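Local structure of esterase (uncultured bacterium pCosCE1, 7ATL) at residues Q200-T212 and G266-T280. The protein hydrolyses carboxylic esters as a family VIII carboxylesterase of the beta-lactamase fold and also transfers acyl groups as a promiscuous acyltransferase. Sequence-based numbering, arbitrary orientation.
Sequences QPLGLRNTGFYTT and GMVGDADDVLQLVET
Met267 lies over one face of the Phe209 ring. Its CG makes a CH-pi contact, 3.9 Å from the ring centroid, while SD gives an oblique Met-aromatic contact. A bend at chi3 (70°) brings CE above the same ring, offset toward the rim. The Arg205 guanidinium has Asp270 OD2 at its edge, tilted somewhat from its plane, and a water in the plane. The guanidinium and the Asp270 carboxylate are turned 56° apart.

In this beta-lactamase fold, the loop after helix 190-199 runs along strand 268-269 and the first turns of helix 271-283, as far as Thr280. Gly208 and Val268 form a single antiparallel bridge, a hydrogen-bonded pair. Gly208 N donates to Val268 O at 3.0 Å, and Val268 N donates to Gly208 O. The next residue, Gly269, makes a backbone hydrogen bond with Phe61 of strand 61-62.

Asp270 is the helix N-cap. Its OD1 accepts from Asp273 N, and its OD2 forms a salt bridge with Arg205 NE at 2.7 Å. Arg205 NH1 makes a second salt bridge, to Asp272 OD2 at 3.3 Å, and the water bridges these two atoms. Asp272 OD1 is paired with Arg57. The extended Arg205 chain thus reaches past the cap to the first turn.

Leu202 CD2 meets Thr280 OG1 tip to tip at 3.3 Å. Thr280 OG1 itself donates back to Gln276 O. Leu204 CD2 rests against Gln276 CB, with Tyr70 of helix 67-80 touching Leu204 and Asp273.

The buried Asp273 carboxylate grips three successive residues of the loop, which should fix its rotation. OD1 accepts from Arg205 N at 2.8 Å. OD2 takes Asn206 N through its syn lone pair, at 2.7 Å. The same OD2 takes Thr207 OG1, at 2.8 Å, through its anti lone pair.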
ATOM      1  N   GLN A 200      15.646   9.412  -3.523  1.00 33.58           N
ATOM      2  CA  GLN A 200      16.762  10.384  -3.375  1.00 39.79           C
ATOM      3  C   GLN A 200      16.262  11.629  -2.648  1.00 37.63           C
ATOM      4  O   GLN A 200      16.796  11.953  -1.602  1.00 41.22           O
ATOM      5  CB  GLN A 200      17.453  10.665  -4.713  1.00 40.83           C
ATOM      6  CG  GLN A 200      18.326   9.489  -5.153  1.00 47.49           C
ATOM      7  CD  GLN A 200      19.188   9.792  -6.357  1.00 51.00           C
ATOM      8  OE1 GLN A 200      20.405   9.706  -6.286  1.00 60.84           O
ATOM      9  NE2 GLN A 200      18.569  10.177  -7.462  1.00 49.70           N
ATOM     10  N   PRO A 201      15.224  12.340  -3.135  1.00 36.63           N
ATOM     11  CA  PRO A 201      14.683  13.496  -2.416  1.00 36.03           C
ATOM     12  C   PRO A 201      14.366  13.282  -0.930  1.00 36.16           C
ATOM     13  O   PRO A 201      14.647  14.179  -0.158  1.00 37.12           O
ATOM     14  CB  PRO A 201      13.377  13.775  -3.166  1.00 39.53           C
ATOM     15  CG  PRO A 201      13.686  13.347  -4.591  1.00 40.66           C
ATOM     16  CD  PRO A 201      14.577  12.134  -4.440  1.00 38.89           C
ATOM     17  N   LEU A 202      13.795  12.128  -0.569  1.00 35.54           N
ATOM     18  CA  LEU A 202      13.365  11.806   0.820  1.00 37.88           C
ATOM     19  C   LEU A 202      14.518  11.160   1.606  1.00 38.39           C
ATOM     20  O   LEU A 202      14.300  10.867   2.802  1.00 36.62           O
ATOM     21  CB  LEU A 202      12.141  10.875   0.784  1.00 42.00           C
ATOM     22  CG  LEU A 202      10.782  11.525   0.493  1.00 43.02           C
ATOM     23  CD1 LEU A 202       9.628  10.561   0.764  1.00 42.81           C
ATOM     24  CD2 LEU A 202      10.594  12.776   1.331  1.00 43.82           C
ATOM     25  N   GLY A 203      15.670  10.910   0.961  1.00 35.89           N
ATOM     26  CA  GLY A 203      16.850  10.263   1.570  1.00 35.69           C
ATOM     27  C   GLY A 203      16.594   8.832   2.044  1.00 36.78           C
ATOM     28  O   GLY A 203      17.271   8.388   2.989  1.00 36.30           O
ATOM     29  N   LEU A 204      15.699   8.090   1.395  1.00 36.69           N
ATOM     30  CA  LEU A 204      15.335   6.710   1.822  1.00 37.04           C
ATOM     31  C   LEU A 204      16.583   5.823   1.740  1.00 34.82           C
ATOM     32  O   LEU A 204      17.353   5.988   0.799  1.00 32.65           O
ATOM     33  CB  LEU A 204      14.216   6.175   0.915  1.00 38.00           C
ATOM     34  CG  LEU A 204      12.905   6.977   0.876  1.00 36.70           C
ATOM     35  CD1 LEU A 204      11.850   6.218   0.099  1.00 36.85           C
ATOM     36  CD2 LEU A 204      12.385   7.301   2.265  1.00 35.70           C
ATOM     37  N   ARG A 205      16.768   4.889   2.667  1.00 35.24           N
ATOM     38  CA  ARG A 205      18.012   4.068   2.705  1.00 40.13           C
ATOM     39  C   ARG A 205      17.819   2.728   1.979  1.00 37.99           C
ATOM     40  O   ARG A 205      18.834   2.186   1.486  1.00 39.10           O
ATOM     41  CB  ARG A 205      18.517   3.842   4.138  1.00 45.19           C
ATOM     42  CG  ARG A 205      17.448   3.480   5.160  1.00 51.96           C
ATOM     43  CD  ARG A 205      18.036   3.141   6.519  1.00 55.17           C
ATOM     44  NE  ARG A 205      17.043   2.517   7.386  1.00 57.38           N
ATOM     45  CZ  ARG A 205      17.244   2.215   8.664  1.00 58.02           C
ATOM     46  NH1 ARG A 205      16.287   1.629   9.367  1.00 56.75           N
ATOM     47  NH2 ARG A 205      18.401   2.496   9.238  1.00 59.11           N
ATOM     48  N   ASN A 206      16.599   2.176   1.927  1.00 33.02           N
ATOM     49  CA  ASN A 206      16.452   0.738   1.606  1.00 31.79           C
ATOM     50  C   ASN A 206      15.056   0.404   1.071  1.00 31.68           C
ATOM     51  O   ASN A 206      14.428  -0.546   1.579  1.00 29.34           O
ATOM     52  CB  ASN A 206      16.825  -0.079   2.844  1.00 33.19           C
ATOM     53  CG  ASN A 206      17.018  -1.541   2.527  1.00 32.24           C
ATOM     54  OD1 ASN A 206      16.700  -2.382   3.359  1.00 32.65           O
ATOM     55  ND2 ASN A 206      17.501  -1.838   1.326  1.00 31.47           N
ATOM     56  N   THR A 207      14.610   1.084   0.016  1.00 31.31           N
ATOM     57  CA  THR A 207      13.265   0.849  -0.549  1.00 31.58           C
ATOM     58  C   THR A 207      13.352   0.837  -2.077  1.00 30.80           C
ATOM     59  O   THR A 207      13.954   1.757  -2.648  1.00 31.95           O
ATOM     60  CB  THR A 207      12.279   1.870   0.030  1.00 35.58           C
ATOM     61  OG1 THR A 207      12.100   1.558   1.419  1.00 35.58           O
ATOM     62  CG2 THR A 207      10.951   1.886  -0.704  1.00 34.60           C
ATOM     63  N   GLY A 208      12.742  -0.167  -2.705  1.00 27.69           N
ATOM     64  CA  GLY A 208      12.754  -0.321  -4.167  1.00 28.34           C
ATOM     65  C   GLY A 208      11.854  -1.458  -4.584  1.00 28.56           C
ATOM     66  O   GLY A 208      10.910  -1.759  -3.821  1.00 28.54           O
ATOM     67  N   PHE A 209      12.153  -2.077  -5.729  1.00 28.18           N
ATOM     68  CA  PHE A 209      11.252  -3.023  -6.443  1.00 29.77           C
ATOM     69  C   PHE A 209      11.742  -4.472  -6.333  1.00 29.46           C
ATOM     70  O   PHE A 209      10.971  -5.381  -6.687  1.00 30.30           O
ATOM     71  CB  PHE A 209      11.101  -2.579  -7.897  1.00 29.51           C
ATOM     72  CG  PHE A 209      10.094  -1.476  -8.055  1.00 28.33           C
ATOM     73  CD1 PHE A 209       8.741  -1.774  -8.056  1.00 26.39           C
ATOM     74  CD2 PHE A 209      10.503  -0.157  -8.134  1.00 27.72           C
ATOM     75  CE1 PHE A 209       7.800  -0.771  -8.174  1.00 27.84           C
ATOM     76  CE2 PHE A 209       9.565   0.850  -8.242  1.00 29.08           C
ATOM     77  CZ  PHE A 209       8.218   0.542  -8.274  1.00 31.15           C
ATOM     78  N   TYR A 210      12.979  -4.653  -5.878  1.00 30.97           N
ATOM     79  CA  TYR A 210      13.576  -5.948  -5.477  1.00 32.91           C
ATOM     80  C   TYR A 210      14.770  -5.697  -4.555  1.00 33.59           C
ATOM     81  O   TYR A 210      15.246  -4.545  -4.499  1.00 35.21           O
ATOM     82  CB  TYR A 210      14.002  -6.729  -6.713  1.00 32.53           C
ATOM     83  CG  TYR A 210      15.329  -6.333  -7.298  1.00 33.56           C
ATOM     84  CD1 TYR A 210      15.454  -5.210  -8.090  1.00 34.39           C
ATOM     85  CD2 TYR A 210      16.464  -7.092  -7.067  1.00 34.32           C
ATOM     86  CE1 TYR A 210      16.668  -4.857  -8.657  1.00 35.60           C
ATOM     87  CE2 TYR A 210      17.689  -6.749  -7.615  1.00 35.63           C
ATOM     88  CZ  TYR A 210      17.788  -5.638  -8.435  1.00 37.04           C
ATOM     89  OH  TYR A 210      18.981  -5.317  -9.022  1.00 34.67           O
ATOM     90  N   THR A 211      15.228  -6.739  -3.855  1.00 35.65           N
ATOM     91  CA  THR A 211      16.422  -6.690  -2.973  1.00 37.46           C
ATOM     92  C   THR A 211      17.376  -7.820  -3.363  1.00 40.13           C
ATOM     93  O   THR A 211      16.875  -8.880  -3.789  1.00 43.26           O
ATOM     94  CB  THR A 211      16.025  -6.748  -1.496  1.00 37.03           C
ATOM     95  OG1 THR A 211      17.236  -6.606  -0.751  1.00 37.55           O
ATOM     96  CG2 THR A 211      15.305  -8.024  -1.121  1.00 37.43           C
ATOM     97  N   THR A 212      18.684  -7.574  -3.260  1.00 40.85           N
ATOM     98  CA  THR A 212      19.754  -8.601  -3.364  1.00 40.96           C
ATOM     99  C   THR A 212      20.163  -9.075  -1.967  1.00 41.18           C
ATOM    100  O   THR A 212      20.952 -10.009  -1.894  1.00 44.18           O
ATOM    101  CB  THR A 212      21.003  -8.078  -4.086  1.00 43.34           C
ATOM    102  OG1 THR A 212      21.528  -6.990  -3.323  1.00 37.86           O
ATOM    103  CG2 THR A 212      20.733  -7.690  -5.528  1.00 43.89           C
ATOM    104  N   GLY A 266       4.414  -4.377  -5.759  1.00 27.57           N
ATOM    105  CA  GLY A 266       5.676  -5.092  -6.027  1.00 30.36           C
ATOM    106  C   GLY A 266       6.888  -4.621  -5.228  1.00 29.15           C
ATOM    107  O   GLY A 266       8.018  -5.155  -5.500  1.00 27.41           O
ATOM    108  N   MET A 267       6.736  -3.647  -4.331  1.00 26.68           N
ATOM    109  CA  MET A 267       7.934  -3.013  -3.716  1.00 29.66           C
ATOM    110  C   MET A 267       8.338  -3.736  -2.408  1.00 29.57           C
ATOM    111  O   MET A 267       7.539  -4.515  -1.841  1.00 28.88           O
ATOM    112  CB  MET A 267       7.718  -1.516  -3.459  1.00 28.44           C
ATOM    113  CG  MET A 267       7.310  -0.753  -4.695  1.00 27.59           C
ATOM    114  SD  MET A 267       7.227   1.037  -4.451  1.00 28.73           S
ATOM    115  CE  MET A 267       8.964   1.408  -4.261  1.00 28.30           C
ATOM    116  N   VAL A 268       9.573  -3.466  -1.980  1.00 30.00           N
ATOM    117  CA  VAL A 268      10.212  -3.901  -0.706  1.00 28.32           C
ATOM    118  C   VAL A 268      10.779  -2.654  -0.020  1.00 28.03           C
ATOM    119  O   VAL A 268      11.158  -1.703  -0.743  1.00 28.22           O
ATOM    120  CB  VAL A 268      11.326  -4.928  -0.970  1.00 27.97           C
ATOM    121  CG1 VAL A 268      10.743  -6.237  -1.481  1.00 29.37           C
ATOM    122  CG2 VAL A 268      12.398  -4.400  -1.914  1.00 26.78           C
ATOM    123  N   GLY A 269      10.842  -2.656   1.313  1.00 26.94           N
ATOM    124  CA  GLY A 269      11.352  -1.515   2.090  1.00 26.88           C
ATOM    125  C   GLY A 269      11.219  -1.705   3.591  1.00 27.56           C
ATOM    126  O   GLY A 269      10.453  -2.597   4.032  1.00 23.96           O
ATOM    127  N   ASP A 270      11.939  -0.869   4.351  1.00 29.27           N
ATOM    128  CA  ASP A 270      11.958  -0.919   5.834  1.00 28.63           C
ATOM    129  C   ASP A 270      10.950   0.085   6.374  1.00 26.80           C
ATOM    130  O   ASP A 270      10.480   0.924   5.619  1.00 28.56           O
ATOM    131  CB  ASP A 270      13.376  -0.756   6.386  1.00 29.50           C
ATOM    132  CG  ASP A 270      14.000   0.594   6.137  1.00 31.42           C
ATOM    133  OD1 ASP A 270      13.249   1.497   5.729  1.00 32.45           O
ATOM    134  OD2 ASP A 270      15.239   0.725   6.363  1.00 34.80           O
ATOM    135  N   ALA A 271      10.624  -0.050   7.650  1.00 27.76           N
ATOM    136  CA  ALA A 271       9.626   0.764   8.370  1.00 28.54           C
ATOM    137  C   ALA A 271      10.044   2.245   8.358  1.00 29.35           C
ATOM    138  O   ALA A 271       9.176   3.088   8.088  1.00 29.34           O
ATOM    139  CB  ALA A 271       9.462   0.202   9.763  1.00 28.14           C
ATOM    140  N   ASP A 272      11.322   2.560   8.587  1.00 30.65           N
ATOM    141  CA  ASP A 272      11.799   3.969   8.688  1.00 29.98           C
ATOM    142  C   ASP A 272      11.613   4.690   7.361  1.00 28.76           C
ATOM    143  O   ASP A 272      11.370   5.917   7.408  1.00 32.56           O
ATOM    144  CB  ASP A 272      13.258   4.082   9.136  1.00 30.74           C
ATOM    145  CG  ASP A 272      13.354   3.864  10.630  1.00 33.25           C
ATOM    146  OD1 ASP A 272      13.036   4.798  11.342  1.00 33.02           O
ATOM    147  OD2 ASP A 272      13.633   2.722  11.062  1.00 38.96           O
ATOM    148  N   ASP A 273      11.768   3.994   6.232  1.00 28.03           N
ATOM    149  CA  ASP A 273      11.542   4.604   4.897  1.00 27.74           C
ATOM    150  C   ASP A 273      10.042   4.899   4.807  1.00 25.88           C
ATOM    151  O   ASP A 273       9.692   5.990   4.417  1.00 26.09           O
ATOM    152  CB  ASP A 273      12.114   3.766   3.746  1.00 31.59           C
ATOM    153  CG  ASP A 273      13.628   3.842   3.516  1.00 31.84           C
ATOM    154  OD1 ASP A 273      14.299   4.762   4.039  1.00 31.77           O
ATOM    155  OD2 ASP A 273      14.133   2.972   2.793  1.00 34.16           O
ATOM    156  N   VAL A 274       9.180   4.012   5.282  1.00 26.26           N
ATOM    157  CA  VAL A 274       7.703   4.225   5.221  1.00 25.81           C
ATOM    158  C   VAL A 274       7.325   5.416   6.110  1.00 27.48           C
ATOM    159  O   VAL A 274       6.410   6.172   5.731  1.00 26.94           O
ATOM    160  CB  VAL A 274       6.946   2.941   5.613  1.00 25.19           C
ATOM    161  CG1 VAL A 274       5.437   3.145   5.711  1.00 24.77           C
ATOM    162  CG2 VAL A 274       7.276   1.804   4.658  1.00 25.21           C
ATOM    163  N   LEU A 275       7.992   5.586   7.249  1.00 28.83           N
ATOM    164  CA  LEU A 275       7.670   6.678   8.195  1.00 29.75           C
ATOM    165  C   LEU A 275       8.034   8.014   7.551  1.00 29.80           C
ATOM    166  O   LEU A 275       7.269   8.973   7.748  1.00 27.60           O
ATOM    167  CB  LEU A 275       8.420   6.484   9.512  1.00 33.37           C
ATOM    168  CG  LEU A 275       8.151   7.578  10.546  1.00 35.29           C
ATOM    169  CD1 LEU A 275       6.660   7.758  10.782  1.00 35.64           C
ATOM    170  CD2 LEU A 275       8.840   7.264  11.855  1.00 37.01           C
ATOM    171  N   GLN A 276       9.160   8.070   6.823  1.00 31.72           N
ATOM    172  CA  GLN A 276       9.585   9.255   6.029  1.00 31.75           C
ATOM    173  C   GLN A 276       8.454   9.582   5.062  1.00 31.90           C
ATOM    174  O   GLN A 276       8.050  10.753   4.988  1.00 33.46           O
ATOM    175  CB  GLN A 276      10.854   8.992   5.209  1.00 38.09           C
ATOM    176  CG  GLN A 276      12.164   9.161   5.971  1.00 42.04           C
ATOM    177  CD  GLN A 276      12.156  10.494   6.681  1.00 47.03           C
ATOM    178  OE1 GLN A 276      12.051  11.566   6.063  1.00 44.60           O
ATOM    179  NE2 GLN A 276      12.194  10.427   8.003  1.00 45.39           N
ATOM    180  N   LEU A 277       7.962   8.568   4.348  1.00 28.00           N
ATOM    181  CA  LEU A 277       6.865   8.733   3.364  1.00 27.64           C
ATOM    182  C   LEU A 277       5.610   9.308   4.057  1.00 28.17           C
ATOM    183  O   LEU A 277       4.998  10.249   3.520  1.00 27.73           O
ATOM    184  CB  LEU A 277       6.575   7.374   2.725  1.00 26.72           C
ATOM    185  CG  LEU A 277       5.245   7.287   1.987  1.00 26.42           C
ATOM    186  CD1 LEU A 277       5.258   8.256   0.805  1.00 27.37           C
ATOM    187  CD2 LEU A 277       4.955   5.857   1.535  1.00 26.17           C
ATOM    188  N   VAL A 278       5.199   8.740   5.188  1.00 26.82           N
ATOM    189  CA  VAL A 278       3.923   9.122   5.850  1.00 27.21           C
ATOM    190  C   VAL A 278       4.049  10.543   6.436  1.00 28.23           C
ATOM    191  O   VAL A 278       3.081  11.334   6.266  1.00 30.85           O
ATOM    192  CB  VAL A 278       3.505   8.077   6.895  1.00 26.78           C
ATOM    193  CG1 VAL A 278       2.270   8.509   7.664  1.00 27.05           C
ATOM    194  CG2 VAL A 278       3.281   6.709   6.260  1.00 27.56           C
ATOM    195  N   GLU A 279       5.171  10.886   7.079  1.00 27.11           N
ATOM    196  CA  GLU A 279       5.431  12.263   7.585  1.00 26.57           C
ATOM    197  C   GLU A 279       5.319  13.255   6.416  1.00 25.89           C
ATOM    198  O   GLU A 279       4.577  14.248   6.546  1.00 25.61           O
ATOM    199  CB  GLU A 279       6.797  12.360   8.267  1.00 27.98           C
ATOM    200  CG  GLU A 279       6.723  12.105   9.757  1.00 29.42           C
ATOM    201  CD  GLU A 279       5.885  13.141  10.478  1.00 29.61           C
ATOM    202  OE1 GLU A 279       6.343  14.322  10.517  1.00 30.59           O
ATOM    203  OE2 GLU A 279       4.767  12.779  10.947  1.00 28.19           O
ATOM    204  N   THR A 280       5.964  12.960   5.290  1.00 25.40           N
ATOM    205  CA  THR A 280       5.918  13.776   4.047  1.00 26.64           C
ATOM    206  C   THR A 280       4.467  14.003   3.588  1.00 29.19           C
ATOM    207  O   THR A 280       4.110  15.146   3.253  1.00 29.64           O
ATOM    208  CB  THR A 280       6.745  13.109   2.950  1.00 27.09           C
ATOM    209  OG1 THR A 280       8.066  12.923   3.461  1.00 25.88           O
ATOM    210  CG2 THR A 280       6.791  13.931   1.682  1.00 28.71           C
TER
HETATM  211  O   HOH W   1      13.785   0.717   9.298  1.00 38.95           O
HETATM  212  O   HOH W   2       9.741   1.433   2.683  1.00 24.71           O